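Local coordinates for protein 2,3-dimethylmalate lyase (Aspergillus niger, PDB 3FA4) that belongs to the phosphoenolpyruvate phosphomutase family of TIM-barrel proteins, forms a four-chain assembly and binds a magnesium ion, at residues 146-151 / 155-160; 83-88 / 102-107; 214-217 / 221-224; 186-191 / 235-240. All coordinates share one frame; numbering follows the deposited sequence.

Contact 1 of 4, residues 146-151 / 155-160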
loop_
_atom_site.group_PDB
_atom_site.type_symbol
_atom_site.label_atom_id
_atom_site.label_comp_id
_atom_site.label_asym_id
_atom_site.label_seq_id
_atom_site.Cartn_x
_atom_site.Cartn_y
_atom_site.Cartn_z
ATOM N N GLN B 146 -0.072 24.230 -11.690
ATOM C CA GLN B 146 -0.730 23.832 -12.913
ATOM C C GLN B 146 -1.491 22.513 -12.781
ATOM O O GLN B 146 -2.542 22.317 -13.419
ATOM C CB GLN B 146 0.265 23.756 -14.055
ATOM C CG GLN B 146 0.902 25.123 -14.420
ATOM C CD GLN B 146 2.065 24.937 -15.385
ATOM O OE1 GLN B 146 2.521 23.811 -15.588
ATOM N NE2 GLN B 146 2.550 26.013 -15.956
ATOM N N ALA B 147 -0.987 21.623 -11.942
ATOM C CA ALA B 147 -1.632 20.337 -11.696
ATOM C C ALA B 147 -2.979 20.496 -11.059
ATOM O O ALA B 147 -3.887 19.871 -11.513
ATOM C CB ALA B 147 -0.736 19.420 -10.822
ATOM N N ARG B 148 -3.093 21.295 -9.991
ATOM C CA ARG B 148 -4.346 21.488 -9.268
ATOM C C ARG B 148 -5.280 22.280 -10.122
ATOM O O ARG B 148 -6.466 22.072 -10.102
ATOM C CB ARG B 148 -4.122 22.179 -7.912
ATOM C CG ARG B 148 -4.011 23.690 -8.008
ATOM C CD ARG B 148 -3.768 24.365 -6.628
ATOM N NE ARG B 148 -3.625 25.814 -6.767
ATOM C CZ ARG B 148 -4.642 26.675 -6.875
ATOM N NH1 ARG B 148 -5.890 26.246 -6.847
ATOM N NH2 ARG B 148 -4.408 27.971 -6.993
ATOM N N GLN B 149 -4.740 23.210 -10.886
ATOM C CA GLN B 149 -5.494 23.899 -11.960
ATOM C C GLN B 149 -6.157 22.964 -13.024
ATOM O O GLN B 149 -7.295 23.160 -13.445
ATOM C CB GLN B 149 -4.582 24.946 -12.645
ATOM C CG GLN B 149 -4.618 26.358 -11.917
ATOM C CD GLN B 149 -3.546 27.419 -12.359
ATOM O OE1 GLN B 149 -2.710 27.215 -13.268
ATOM N NE2 GLN B 149 -3.578 28.545 -11.682
ATOM N N ARG B 150 -5.449 21.954 -13.488
ATOM C CA ARG B 150 -6.006 20.975 -14.398
ATOM C C ARG B 150 -7.230 20.283 -13.846
ATOM O O ARG B 150 -8.182 20.056 -14.540
ATOM C CB ARG B 150 -4.973 19.923 -14.721
ATOM C CG ARG B 150 -4.266 20.066 -16.007
ATOM C CD ARG B 150 -3.137 19.092 -16.095
ATOM N NE ARG B 150 -1.884 19.764 -16.330
ATOM C CZ ARG B 150 -0.741 19.490 -15.750
ATOM N NH1 ARG B 150 -0.623 18.522 -14.883
ATOM N NH2 ARG B 150 0.306 20.191 -16.088
ATOM N N ILE B 151 -7.180 19.925 -12.581
ATOM C CA ILE B 151 -8.262 19.118 -11.951
ATOM C C ILE B 151 -9.274 19.918 -11.135
ATOM O O ILE B 151 -10.171 19.317 -10.537
ATOM C CB ILE B 151 -7.719 17.894 -11.166
ATOM C CG1 ILE B 151 -6.783 18.359 -10.030
ATOM C CG2 ILE B 151 -7.082 16.900 -12.169
ATOM C CD1 ILE B 151 -6.529 17.444 -8.871
ATOM N N ILE B 155 -6.710 22.885 -3.532
ATOM C CA ILE B 155 -5.660 22.603 -2.588
ATOM C C ILE B 155 -4.739 23.857 -2.561
ATOM O O ILE B 155 -4.500 24.451 -3.598
ATOM C CB ILE B 155 -4.916 21.228 -2.932
ATOM C CG1 ILE B 155 -4.111 20.724 -1.696
ATOM C CG2 ILE B 155 -4.095 21.379 -4.183
ATOM C CD1 ILE B 155 -3.635 19.333 -1.757
ATOM N N VAL B 156 -4.288 24.245 -1.359
ATOM C CA VAL B 156 -3.428 25.398 -1.055
ATOM C C VAL B 156 -1.932 25.021 -1.191
ATOM O O VAL B 156 -1.460 24.153 -0.518
ATOM C CB VAL B 156 -3.852 25.997 0.372
ATOM C CG1 VAL B 156 -2.836 26.974 0.962
ATOM C CG2 VAL B 156 -5.219 26.687 0.283
ATOM N N VAL B 157 -1.215 25.648 -2.114
ATOM C CA VAL B 157 0.207 25.401 -2.312
ATOM C C VAL B 157 1.053 26.290 -1.404
ATOM O O VAL B 157 1.046 27.517 -1.511
ATOM C CB VAL B 157 0.632 25.520 -3.812
ATOM C CG1 VAL B 157 2.048 25.108 -3.966
ATOM C CG2 VAL B 157 -0.214 24.550 -4.659
ATOM N N ILE B 158 1.744 25.666 -0.462
ATOM C CA ILE B 158 2.660 26.408 0.384
ATOM C C ILE B 158 4.065 26.258 -0.164
ATOM O O ILE B 158 4.443 25.137 -0.410
ATOM C CB ILE B 158 2.579 25.979 1.840
ATOM C CG1 ILE B 158 1.086 25.934 2.299
ATOM C CG2 ILE B 158 3.456 26.913 2.645
ATOM C CD1 ILE B 158 0.800 25.670 3.776
ATOM N N ALA B 159 4.783 27.379 -0.395
ATOM C CA ALA B 159 6.157 27.398 -0.890
ATOM C C ALA B 159 7.116 27.547 0.301
ATOM O O ALA B 159 7.144 28.545 0.975
ATOM C CB ALA B 159 6.356 28.536 -1.936
ATOM N N ARG B 160 7.866 26.501 0.594
ATOM C CA ARG B 160 8.846 26.510 1.640
ATOM C C ARG B 160 10.258 26.678 1.067
ATOM O O ARG B 160 10.586 26.147 -0.007
ATOM C CB ARG B 160 8.734 25.185 2.396
ATOM C CG ARG B 160 9.781 25.007 3.415
ATOM C CD ARG B 160 9.547 23.774 4.146
ATOM N NE ARG B 160 10.807 23.209 4.583
ATOM C CZ ARG B 160 10.959 22.447 5.657
ATOM N NH1 ARG B 160 9.921 22.122 6.398
ATOM N NH2 ARG B 160 12.157 21.987 5.957
#
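R148, near the end of helix 134-151, reaches across to I155 and V157, where the chain turns into strand 156-161; this is an outer helix lying against the strand that follows it in a TIM barrel. The path of the arginine can be traced atom by atom. CB lies 3.8 Å from I155 CG2, a methyl-to-methylene contact at the root of both side chains. CG sits between the backbone N and the carbonyl carbon of R148 (chi1 82°), which starts the chain toward the strand, and from CG to NE it runs extended. CD makes the tightest approach: it is 3.1 Å from I155 O, with I155 CG2 on its flank. The same methylene is also 4.1 Å from V157 CG2, so it sits among a carbonyl oxygen and two methyls. NE passes I155 O at 3.6 Å without bonding to it, and that oxygen accepts a weak hydrogen bond from R10. The guanidinium finds its polar partners just outside the two segments: NH1 donates to S153 O in the connecting turn, and NH2 forms a long, weak ion pair with D185. On I155 the branches divide the work. CG1 is anti to the backbone N (chi1 -163°) and leads away toward Y104 of helix 94-107, while CG2 remains beside the arginine, 3.9 Å from R148 CD.

Contact 2 of 4, residues 83-88 / 102-107. With MG (magnesium ion), chain N.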
loop_
_atom_site.group_PDB
_atom_site.type_symbol
_atom_site.label_atom_id
_atom_site.label_comp_id
_atom_site.label_asym_id
_atom_site.label_seq_id
_atom_site.Cartn_x
_atom_site.Cartn_y
_atom_site.Cartn_z
ATOM N N VAL B 83 -6.477 19.980 6.901
ATOM C CA VAL B 83 -5.185 19.376 7.166
ATOM C C VAL B 83 -4.102 19.935 6.257
ATOM O O VAL B 83 -4.216 19.913 5.054
ATOM C CB VAL B 83 -5.246 17.845 7.044
ATOM C CG1 VAL B 83 -3.894 17.166 7.273
ATOM C CG2 VAL B 83 -6.314 17.278 7.930
ATOM N N ILE B 84 -3.058 20.447 6.867
ATOM C CA ILE B 84 -1.843 20.930 6.137
ATOM C C ILE B 84 -0.850 19.821 6.224
ATOM O O ILE B 84 -0.535 19.465 7.300
ATOM C CB ILE B 84 -1.231 22.212 6.790
ATOM C CG1 ILE B 84 -2.336 23.281 6.885
ATOM C CG2 ILE B 84 -0.022 22.714 5.971
ATOM C CD1 ILE B 84 -2.068 24.376 7.807
ATOM N N ALA B 85 -0.386 19.267 5.096
ATOM C CA ALA B 85 0.478 18.114 5.064
ATOM C C ALA B 85 1.903 18.378 4.546
ATOM O O ALA B 85 2.115 19.021 3.543
ATOM C CB ALA B 85 -0.154 17.065 4.222
ATOM N N ASP B 86 2.915 17.816 5.194
ATOM C CA ASP B 86 4.270 17.885 4.607
ATOM C C ASP B 86 4.194 17.183 3.215
ATOM O O ASP B 86 3.341 16.277 3.070
ATOM C CB ASP B 86 5.263 17.279 5.584
ATOM C CG ASP B 86 6.652 17.265 5.056
ATOM O OD1 ASP B 86 6.997 18.054 4.123
ATOM O OD2 ASP B 86 7.439 16.417 5.539
ATOM N N ALA B 87 4.942 17.646 2.178
ATOM C CA ALA B 87 5.037 16.930 0.885
ATOM C C ALA B 87 6.485 16.959 0.404
ATOM O O ALA B 87 6.753 16.755 -0.788
ATOM C CB ALA B 87 4.122 17.525 -0.227
ATOM N N ASP B 88 7.413 17.248 1.331
ATOM C CA ASP B 88 8.830 17.255 1.038
ATOM C C ASP B 88 9.156 18.029 -0.245
ATOM O O ASP B 88 8.852 19.208 -0.322
ATOM C CB ASP B 88 9.353 15.836 1.019
ATOM C CG ASP B 88 9.085 15.115 2.339
ATOM O OD1 ASP B 88 9.275 15.719 3.421
ATOM O OD2 ASP B 88 8.625 13.954 2.311
ATOM N N GLU B 102 -2.356 15.902 -7.344
ATOM C CA GLU B 102 -3.611 15.257 -7.720
ATOM C C GLU B 102 -4.127 14.245 -6.648
ATOM O O GLU B 102 -5.331 14.260 -6.295
ATOM C CB GLU B 102 -3.447 14.551 -9.092
ATOM C CG GLU B 102 -3.254 15.466 -10.229
ATOM C CD GLU B 102 -2.453 14.865 -11.389
ATOM O OE1 GLU B 102 -2.061 13.653 -11.381
ATOM O OE2 GLU B 102 -2.211 15.632 -12.346
ATOM N N GLN B 103 -3.227 13.353 -6.216
ATOM C CA GLN B 103 -3.424 12.421 -5.126
ATOM C C GLN B 103 -3.712 13.063 -3.755
ATOM O O GLN B 103 -4.640 12.659 -3.083
ATOM C CB GLN B 103 -2.210 11.510 -5.022
ATOM C CG GLN B 103 -2.129 10.553 -6.147
ATOM C CD GLN B 103 -1.112 9.524 -5.944
ATOM O OE1 GLN B 103 -0.826 9.180 -4.802
ATOM N NE2 GLN B 103 -0.569 8.961 -7.039
ATOM N N TYR B 104 -2.929 14.035 -3.320
ATOM C CA TYR B 104 -3.302 14.862 -2.148
ATOM C C TYR B 104 -4.668 15.530 -2.287
ATOM O O TYR B 104 -5.440 15.546 -1.345
ATOM C CB TYR B 104 -2.242 15.950 -1.885
ATOM C CG TYR B 104 -1.046 15.532 -0.999
ATOM C CD1 TYR B 104 -0.446 14.303 -1.141
ATOM C CD2 TYR B 104 -0.508 16.426 -0.030
ATOM C CE1 TYR B 104 0.668 13.943 -0.347
ATOM C CE2 TYR B 104 0.588 16.073 0.769
ATOM C CZ TYR B 104 1.148 14.829 0.589
ATOM O OH TYR B 104 2.190 14.471 1.352
ATOM N N SER B 105 -4.974 16.096 -3.444
ATOM C CA SER B 105 -6.273 16.705 -3.665
ATOM C C SER B 105 -7.426 15.728 -3.530
ATOM O O SER B 105 -8.312 15.973 -2.725
ATOM C CB SER B 105 -6.310 17.357 -5.038
ATOM O OG SER B 105 -5.210 18.237 -5.096
ATOM N N ARG B 106 -7.427 14.645 -4.336
ATOM C CA ARG B 106 -8.401 13.520 -4.200
ATOM C C ARG B 106 -8.566 12.979 -2.790
ATOM O O ARG B 106 -9.640 12.604 -2.423
ATOM C CB ARG B 106 -8.049 12.352 -5.149
ATOM C CG ARG B 106 -8.233 12.713 -6.589
ATOM C CD ARG B 106 -8.265 11.472 -7.525
ATOM N NE ARG B 106 -7.098 10.602 -7.370
ATOM C CZ ARG B 106 -6.032 10.705 -8.144
ATOM N NH1 ARG B 106 -6.009 11.647 -9.098
ATOM N NH2 ARG B 106 -5.001 9.865 -7.991
ATOM N N SER B 107 -7.477 12.886 -2.022
ATOM C CA SER B 107 -7.464 12.516 -0.598
ATOM C C SER B 107 -8.102 13.491 0.391
ATOM O O SER B 107 -8.396 13.134 1.494
ATOM C CB SER B 107 -6.048 12.358 -0.149
ATOM O OG SER B 107 -5.434 11.260 -0.788
HETATM MG MG MG N . 9.656 16.656 5.194
HETATM O O HOH W 1 9.601 18.572 4.642
HETATM O O HOH W 2 9.594 14.806 6.013
HETATM O O HOH W 3 9.851 17.383 7.321
#
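Y104 of helix 94-107 and D86 of strand 83-86 are joined by a single hydrogen bond: the phenol OH of Y104 donates to D86 O at 2.7 Å. The donor lies in the carbonyl plane with a C=O...O angle of 146°, and the oxygen in turn lies at the edge of the ring, in its plane. Apolar contacts flank that bond. A85 CB is 3.7 Å from Y104 CE2, and A87 CB comes within 3.9 Å of the same CE2. The residues belong to a beta-alpha-beta unit of the TIM barrel, strand 83-86, helix 94-107 and strand 111-114, with Y104 also packed on M67 of helix 64-75. Metal bonds come from the other side of the D86 backbone. Its CG is anti to the backbone N (chi1 178°), and OD2 binds the magnesium ion at 2.3 Å. D88 OD1 supplies a second ligand at 2.0 Å from the magnesium, and three waters are also bound. Two polar bonds hold the D86 carboxylate: D88 N donates to D86 OD1 at 2.9 Å (N-H...O angle 165°) from above the carboxylate plane, an Asx turn, and a magnesium-bound water donates to the same OD1 at 2.7 Å.

Contact 3 of 4, residues 214-217 / 221-224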
loop_
_atom_site.group_PDB
_atom_site.type_symbol
_atom_site.label_atom_id
_atom_site.label_comp_id
_atom_site.label_asym_id
_atom_site.label_seq_id
_atom_site.Cartn_x
_atom_site.Cartn_y
_atom_site.Cartn_z
ATOM N N MET B 214 6.755 26.688 14.237
ATOM C CA MET B 214 7.110 26.826 15.627
ATOM C C MET B 214 7.474 25.487 16.262
ATOM O O MET B 214 6.693 24.846 16.957
ATOM C CB MET B 214 5.976 27.524 16.414
ATOM C CG MET B 214 6.397 28.014 17.810
ATOM S SD MET B 214 7.652 29.266 17.682
ATOM C CE MET B 214 9.147 28.300 17.855
ATOM N N VAL B 215 8.677 25.062 15.984
ATOM C CA VAL B 215 9.275 23.982 16.719
ATOM C C VAL B 215 10.109 24.648 17.821
ATOM O O VAL B 215 11.069 25.364 17.526
ATOM C CB VAL B 215 10.128 23.118 15.838
ATOM C CG1 VAL B 215 10.553 21.898 16.676
ATOM C CG2 VAL B 215 9.340 22.683 14.702
ATOM N N GLU B 216 9.693 24.495 19.084
ATOM C CA GLU B 216 10.427 25.139 20.153
ATOM C C GLU B 216 11.807 24.554 20.272
ATOM O O GLU B 216 12.091 23.429 19.764
ATOM C CB GLU B 216 9.702 25.065 21.461
ATOM C CG GLU B 216 8.355 25.764 21.476
ATOM C CD GLU B 216 7.505 25.173 22.601
ATOM O OE1 GLU B 216 7.454 23.918 22.661
ATOM O OE2 GLU B 216 6.973 25.951 23.447
ATOM N N HIS B 217 12.684 25.374 20.861
ATOM C CA HIS B 217 14.063 24.991 21.281
ATOM C C HIS B 217 15.023 24.829 20.101
ATOM O O HIS B 217 15.990 24.023 20.188
ATOM C CB HIS B 217 14.077 23.759 22.234
ATOM C CG HIS B 217 13.043 23.825 23.324
ATOM N ND1 HIS B 217 13.012 24.839 24.274
ATOM C CD2 HIS B 217 11.977 23.033 23.593
ATOM C CE1 HIS B 217 11.981 24.662 25.080
ATOM N NE2 HIS B 217 11.334 23.575 24.690
ATOM N N PRO B 221 12.888 31.861 18.228
ATOM C CA PRO B 221 12.459 32.167 19.577
ATOM C C PRO B 221 11.022 31.628 19.782
ATOM O O PRO B 221 10.443 31.229 18.820
ATOM C CB PRO B 221 12.523 33.698 19.595
ATOM C CG PRO B 221 12.381 34.117 18.176
ATOM C CD PRO B 221 13.206 33.105 17.495
ATOM N N SER B 222 10.495 31.558 21.001
ATOM C CA SER B 222 9.202 30.901 21.256
ATOM C C SER B 222 8.117 31.907 21.082
ATOM O O SER B 222 8.018 32.839 21.844
ATOM C CB SER B 222 9.162 30.266 22.652
ATOM O OG SER B 222 9.915 29.033 22.678
ATOM N N ILE B 223 7.311 31.746 20.051
ATOM C CA ILE B 223 6.357 32.761 19.625
ATOM C C ILE B 223 5.027 32.067 19.729
ATOM O O ILE B 223 4.819 31.091 19.070
ATOM C CB ILE B 223 6.658 33.287 18.140
ATOM C CG1 ILE B 223 7.885 34.206 18.063
ATOM C CG2 ILE B 223 5.501 34.084 17.554
ATOM C CD1 ILE B 223 8.645 34.075 16.698
ATOM N N SER B 224 4.135 32.560 20.593
ATOM C CA SER B 224 2.802 32.005 20.700
ATOM C C SER B 224 1.955 32.344 19.483
ATOM O O SER B 224 2.297 33.220 18.663
ATOM C CB SER B 224 2.129 32.501 21.965
ATOM O OG SER B 224 1.683 33.827 21.792
HETATM O O HOH W 4 11.767 28.250 21.097
#
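M214 folds its side chain over the backbone of P221, S222 and I223, drawing together the two ends of the loop that links strand 211-213 to helix 225-231 of the TIM barrel. It has the most surface buried here. Its chain is bent twice, at chi2 (64°) and at chi3 (-95°), and the bends turn the thioether along the other segment so that each of its outer atoms meets main chain. CG is 3.7 Å from I223 O. SD accepts a weak hydrogen bond from I223 N at 3.4 Å, fairly straight with an N-H...S angle of 162°. The terminal methyl CE then comes to 3.3 Å from P221 O. Neighbouring backbone donor and acceptor groups are thus met by one side chain.

S222, second in buried surface, presents its hydroxyl to the other end of segment 214-217: OG is 3.8 Å from E216 CG, a contact with the aliphatic part of the glutamate. The carboxylate itself goes to another chain, where OE1 and OE2 accept from the backbone N of L265 and G264 of the third subunit. I223 adds an apolar contact, its CB lying 4.2 Å from M214 SD, and next to it S224 takes the N-cap position of helix 225-231.

A water completes the join beside the serine, accepting from H217 N at 3.0 Å and hydrogen-bonded to S222 OG at 2.6 Å.

Contact 4 of 4, residues 186-191 / 235-240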
loop_
_atom_site.group_PDB
_atom_site.type_symbol
_atom_site.label_atom_id
_atom_site.label_comp_id
_atom_site.label_asym_id
_atom_site.label_seq_id
_atom_site.Cartn_x
_atom_site.Cartn_y
_atom_site.Cartn_z
ATOM N N VAL B 186 0.997 30.509 -0.189
ATOM C CA VAL B 186 1.519 30.838 1.133
ATOM C C VAL B 186 3.022 30.697 1.064
ATOM O O VAL B 186 3.555 29.777 0.339
ATOM C CB VAL B 186 0.967 29.847 2.207
ATOM C CG1 VAL B 186 1.484 30.160 3.582
ATOM C CG2 VAL B 186 -0.575 29.833 2.169
ATOM N N GLY B 187 3.720 31.575 1.788
ATOM C CA GLY B 187 5.174 31.398 1.991
ATOM C C GLY B 187 5.634 30.897 3.340
ATOM O O GLY B 187 5.108 31.280 4.361
ATOM N N PHE B 188 6.722 30.126 3.360
ATOM C CA PHE B 188 7.147 29.376 4.566
ATOM C C PHE B 188 8.691 29.496 4.599
ATOM O O PHE B 188 9.382 28.769 3.870
ATOM C CB PHE B 188 6.653 27.902 4.352
ATOM C CG PHE B 188 7.082 26.863 5.445
ATOM C CD1 PHE B 188 6.470 25.621 5.495
ATOM C CD2 PHE B 188 8.000 27.145 6.411
ATOM C CE1 PHE B 188 6.789 24.702 6.454
ATOM C CE2 PHE B 188 8.325 26.224 7.322
ATOM C CZ PHE B 188 7.723 24.981 7.333
ATOM N N LEU B 189 9.211 30.455 5.379
ATOM C CA LEU B 189 10.642 30.626 5.648
ATOM C C LEU B 189 11.042 29.803 6.876
ATOM O O LEU B 189 10.747 30.150 8.041
ATOM C CB LEU B 189 10.976 32.097 5.899
ATOM C CG LEU B 189 12.304 32.743 5.445
ATOM C CD1 LEU B 189 12.665 33.885 6.408
ATOM C CD2 LEU B 189 13.458 31.795 5.315
ATOM N N GLU B 190 11.686 28.691 6.595
ATOM C CA GLU B 190 12.060 27.728 7.602
ATOM C C GLU B 190 13.174 28.273 8.445
ATOM O O GLU B 190 14.188 28.795 7.945
ATOM C CB GLU B 190 12.438 26.380 6.952
ATOM C CG GLU B 190 13.082 25.304 7.946
ATOM C CD GLU B 190 12.098 24.765 9.032
ATOM O OE1 GLU B 190 11.019 25.363 9.269
ATOM O OE2 GLU B 190 12.417 23.764 9.689
ATOM N N GLY B 191 12.972 28.171 9.738
ATOM C CA GLY B 191 14.005 28.539 10.698
ATOM C C GLY B 191 14.325 30.002 10.874
ATOM O O GLY B 191 15.486 30.364 11.064
ATOM N N ILE B 235 -0.657 31.589 9.392
ATOM C CA ILE B 235 -0.693 30.214 9.881
ATOM C C ILE B 235 0.462 30.034 10.828
ATOM O O ILE B 235 1.623 30.500 10.567
ATOM C CB ILE B 235 -0.607 29.207 8.692
ATOM C CG1 ILE B 235 -1.659 29.551 7.623
ATOM C CG2 ILE B 235 -0.467 27.710 9.161
ATOM C CD1 ILE B 235 -1.432 28.901 6.242
ATOM N N ILE B 236 0.147 29.360 11.933
ATOM C CA ILE B 236 1.180 28.778 12.803
ATOM C C ILE B 236 0.956 27.261 12.940
ATOM O O ILE B 236 -0.186 26.786 13.084
ATOM C CB ILE B 236 1.216 29.527 14.205
ATOM C CG1 ILE B 236 2.513 29.215 14.990
ATOM C CG2 ILE B 236 -0.065 29.209 15.006
ATOM C CD1 ILE B 236 2.682 30.093 16.257
ATOM N N ILE B 237 2.063 26.523 12.908
ATOM C CA ILE B 237 2.102 25.058 12.982
ATOM C C ILE B 237 3.024 24.714 14.086
ATOM O O ILE B 237 3.855 25.500 14.408
ATOM C CB ILE B 237 2.462 24.332 11.605
ATOM C CG1 ILE B 237 3.908 24.631 11.148
ATOM C CG2 ILE B 237 1.362 24.631 10.540
ATOM C CD1 ILE B 237 4.319 23.883 9.943
ATOM N N PHE B 238 2.811 23.588 14.750
ATOM C CA PHE B 238 3.652 23.181 15.827
ATOM C C PHE B 238 3.903 21.730 15.641
ATOM O O PHE B 238 3.263 20.957 16.323
ATOM C CB PHE B 238 2.986 23.336 17.226
ATOM C CG PHE B 238 2.361 24.676 17.497
ATOM C CD1 PHE B 238 1.022 24.919 17.172
ATOM C CD2 PHE B 238 3.073 25.674 18.162
ATOM C CE1 PHE B 238 0.450 26.139 17.438
ATOM C CE2 PHE B 238 2.485 26.895 18.428
ATOM C CZ PHE B 238 1.182 27.108 18.070
ATOM N N PRO B 239 4.871 21.336 14.792
ATOM C CA PRO B 239 5.059 19.964 14.377
ATOM C C PRO B 239 5.319 18.930 15.489
ATOM O O PRO B 239 5.119 17.707 15.295
ATOM C CB PRO B 239 6.303 20.067 13.452
ATOM C CG PRO B 239 6.408 21.440 13.038
ATOM C CD PRO B 239 5.852 22.240 14.137
ATOM N N PHE B 240 5.843 19.395 16.626
ATOM C CA PHE B 240 6.080 18.537 17.817
ATOM C C PHE B 240 5.052 18.576 18.974
ATOM O O PHE B 240 5.297 18.029 20.025
ATOM C CB PHE B 240 7.440 18.837 18.355
ATOM C CG PHE B 240 8.464 18.027 17.750
ATOM C CD1 PHE B 240 8.801 18.225 16.402
ATOM C CD2 PHE B 240 9.099 17.067 18.493
ATOM C CE1 PHE B 240 9.739 17.438 15.781
ATOM C CE2 PHE B 240 10.039 16.275 17.923
ATOM C CZ PHE B 240 10.375 16.454 16.545
#
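The backbones of strands 186-189 and 235-238 run in the same general direction but are not bonded to each other: their closest CA atoms, those of V186 and I235, are 9.0 Å apart, and by the CA atoms of L189 and F238 the gap has widened to 14.4 Å. Strand 211-213 lies between them, bonded through L211 to G187 on one flank, with M214 just past its end bonded to I237 on the other. The contact is therefore made by side chains alone, in two apolar pairs. In the first, V186 and I235 both direct CB toward the opposite strand. I235 CD1 is 4.1 Å from V186 CG1 and 4.3 Å from V186 CG2, so the isoleucine tip meets both valine methyls; its CG1 is anti to the carbonyl carbon (chi1 -51°), and the extended chain beyond carries CD1 over to them. The second pair is looser. F188 has CG anti to the backbone N (chi1 175°), which swings the far end of the ring toward strand 235-238, where CE1 lies 4.4 Å from I237 CD1. The methyl approaches the ring obliquely. The same phenylalanine makes an edge-to-face contact with the ring of H113, and its side chain comes within about 9 Å of the bound magnesium ion. I235 also packs on I20 and L211, and I237 on A22 and N213. Side chains from non-adjacent parallel strands meeting inside the sheet in this way form the interior packing of a TIM barrel.

In the fold
Contacts 1, 2 and 4 share the barrel sheet and touch one another, while contact 3 lies at its rim beyond contact 4. Contacts 1 and 2 have centres 10 Å apart and meet where I155 CD1 packs on Y104 CB at 3.7 Å. Strand 156-161 is the sheet neighbour of strand 186-189 of contact 4, through a probable backbone hydrogen bond, A159 N to V186 O at 2.8 Å, and I84 CD1 of contact 2 reaches I235 CG2 across the interior at 3.9 Å. Contact 3 joins contact 4 through M214 N and I237 O, 3.1 Å apart. The magnesium ion is held at contact 2; contact 3 is centred about 25 Å from that contact, against the third subunit.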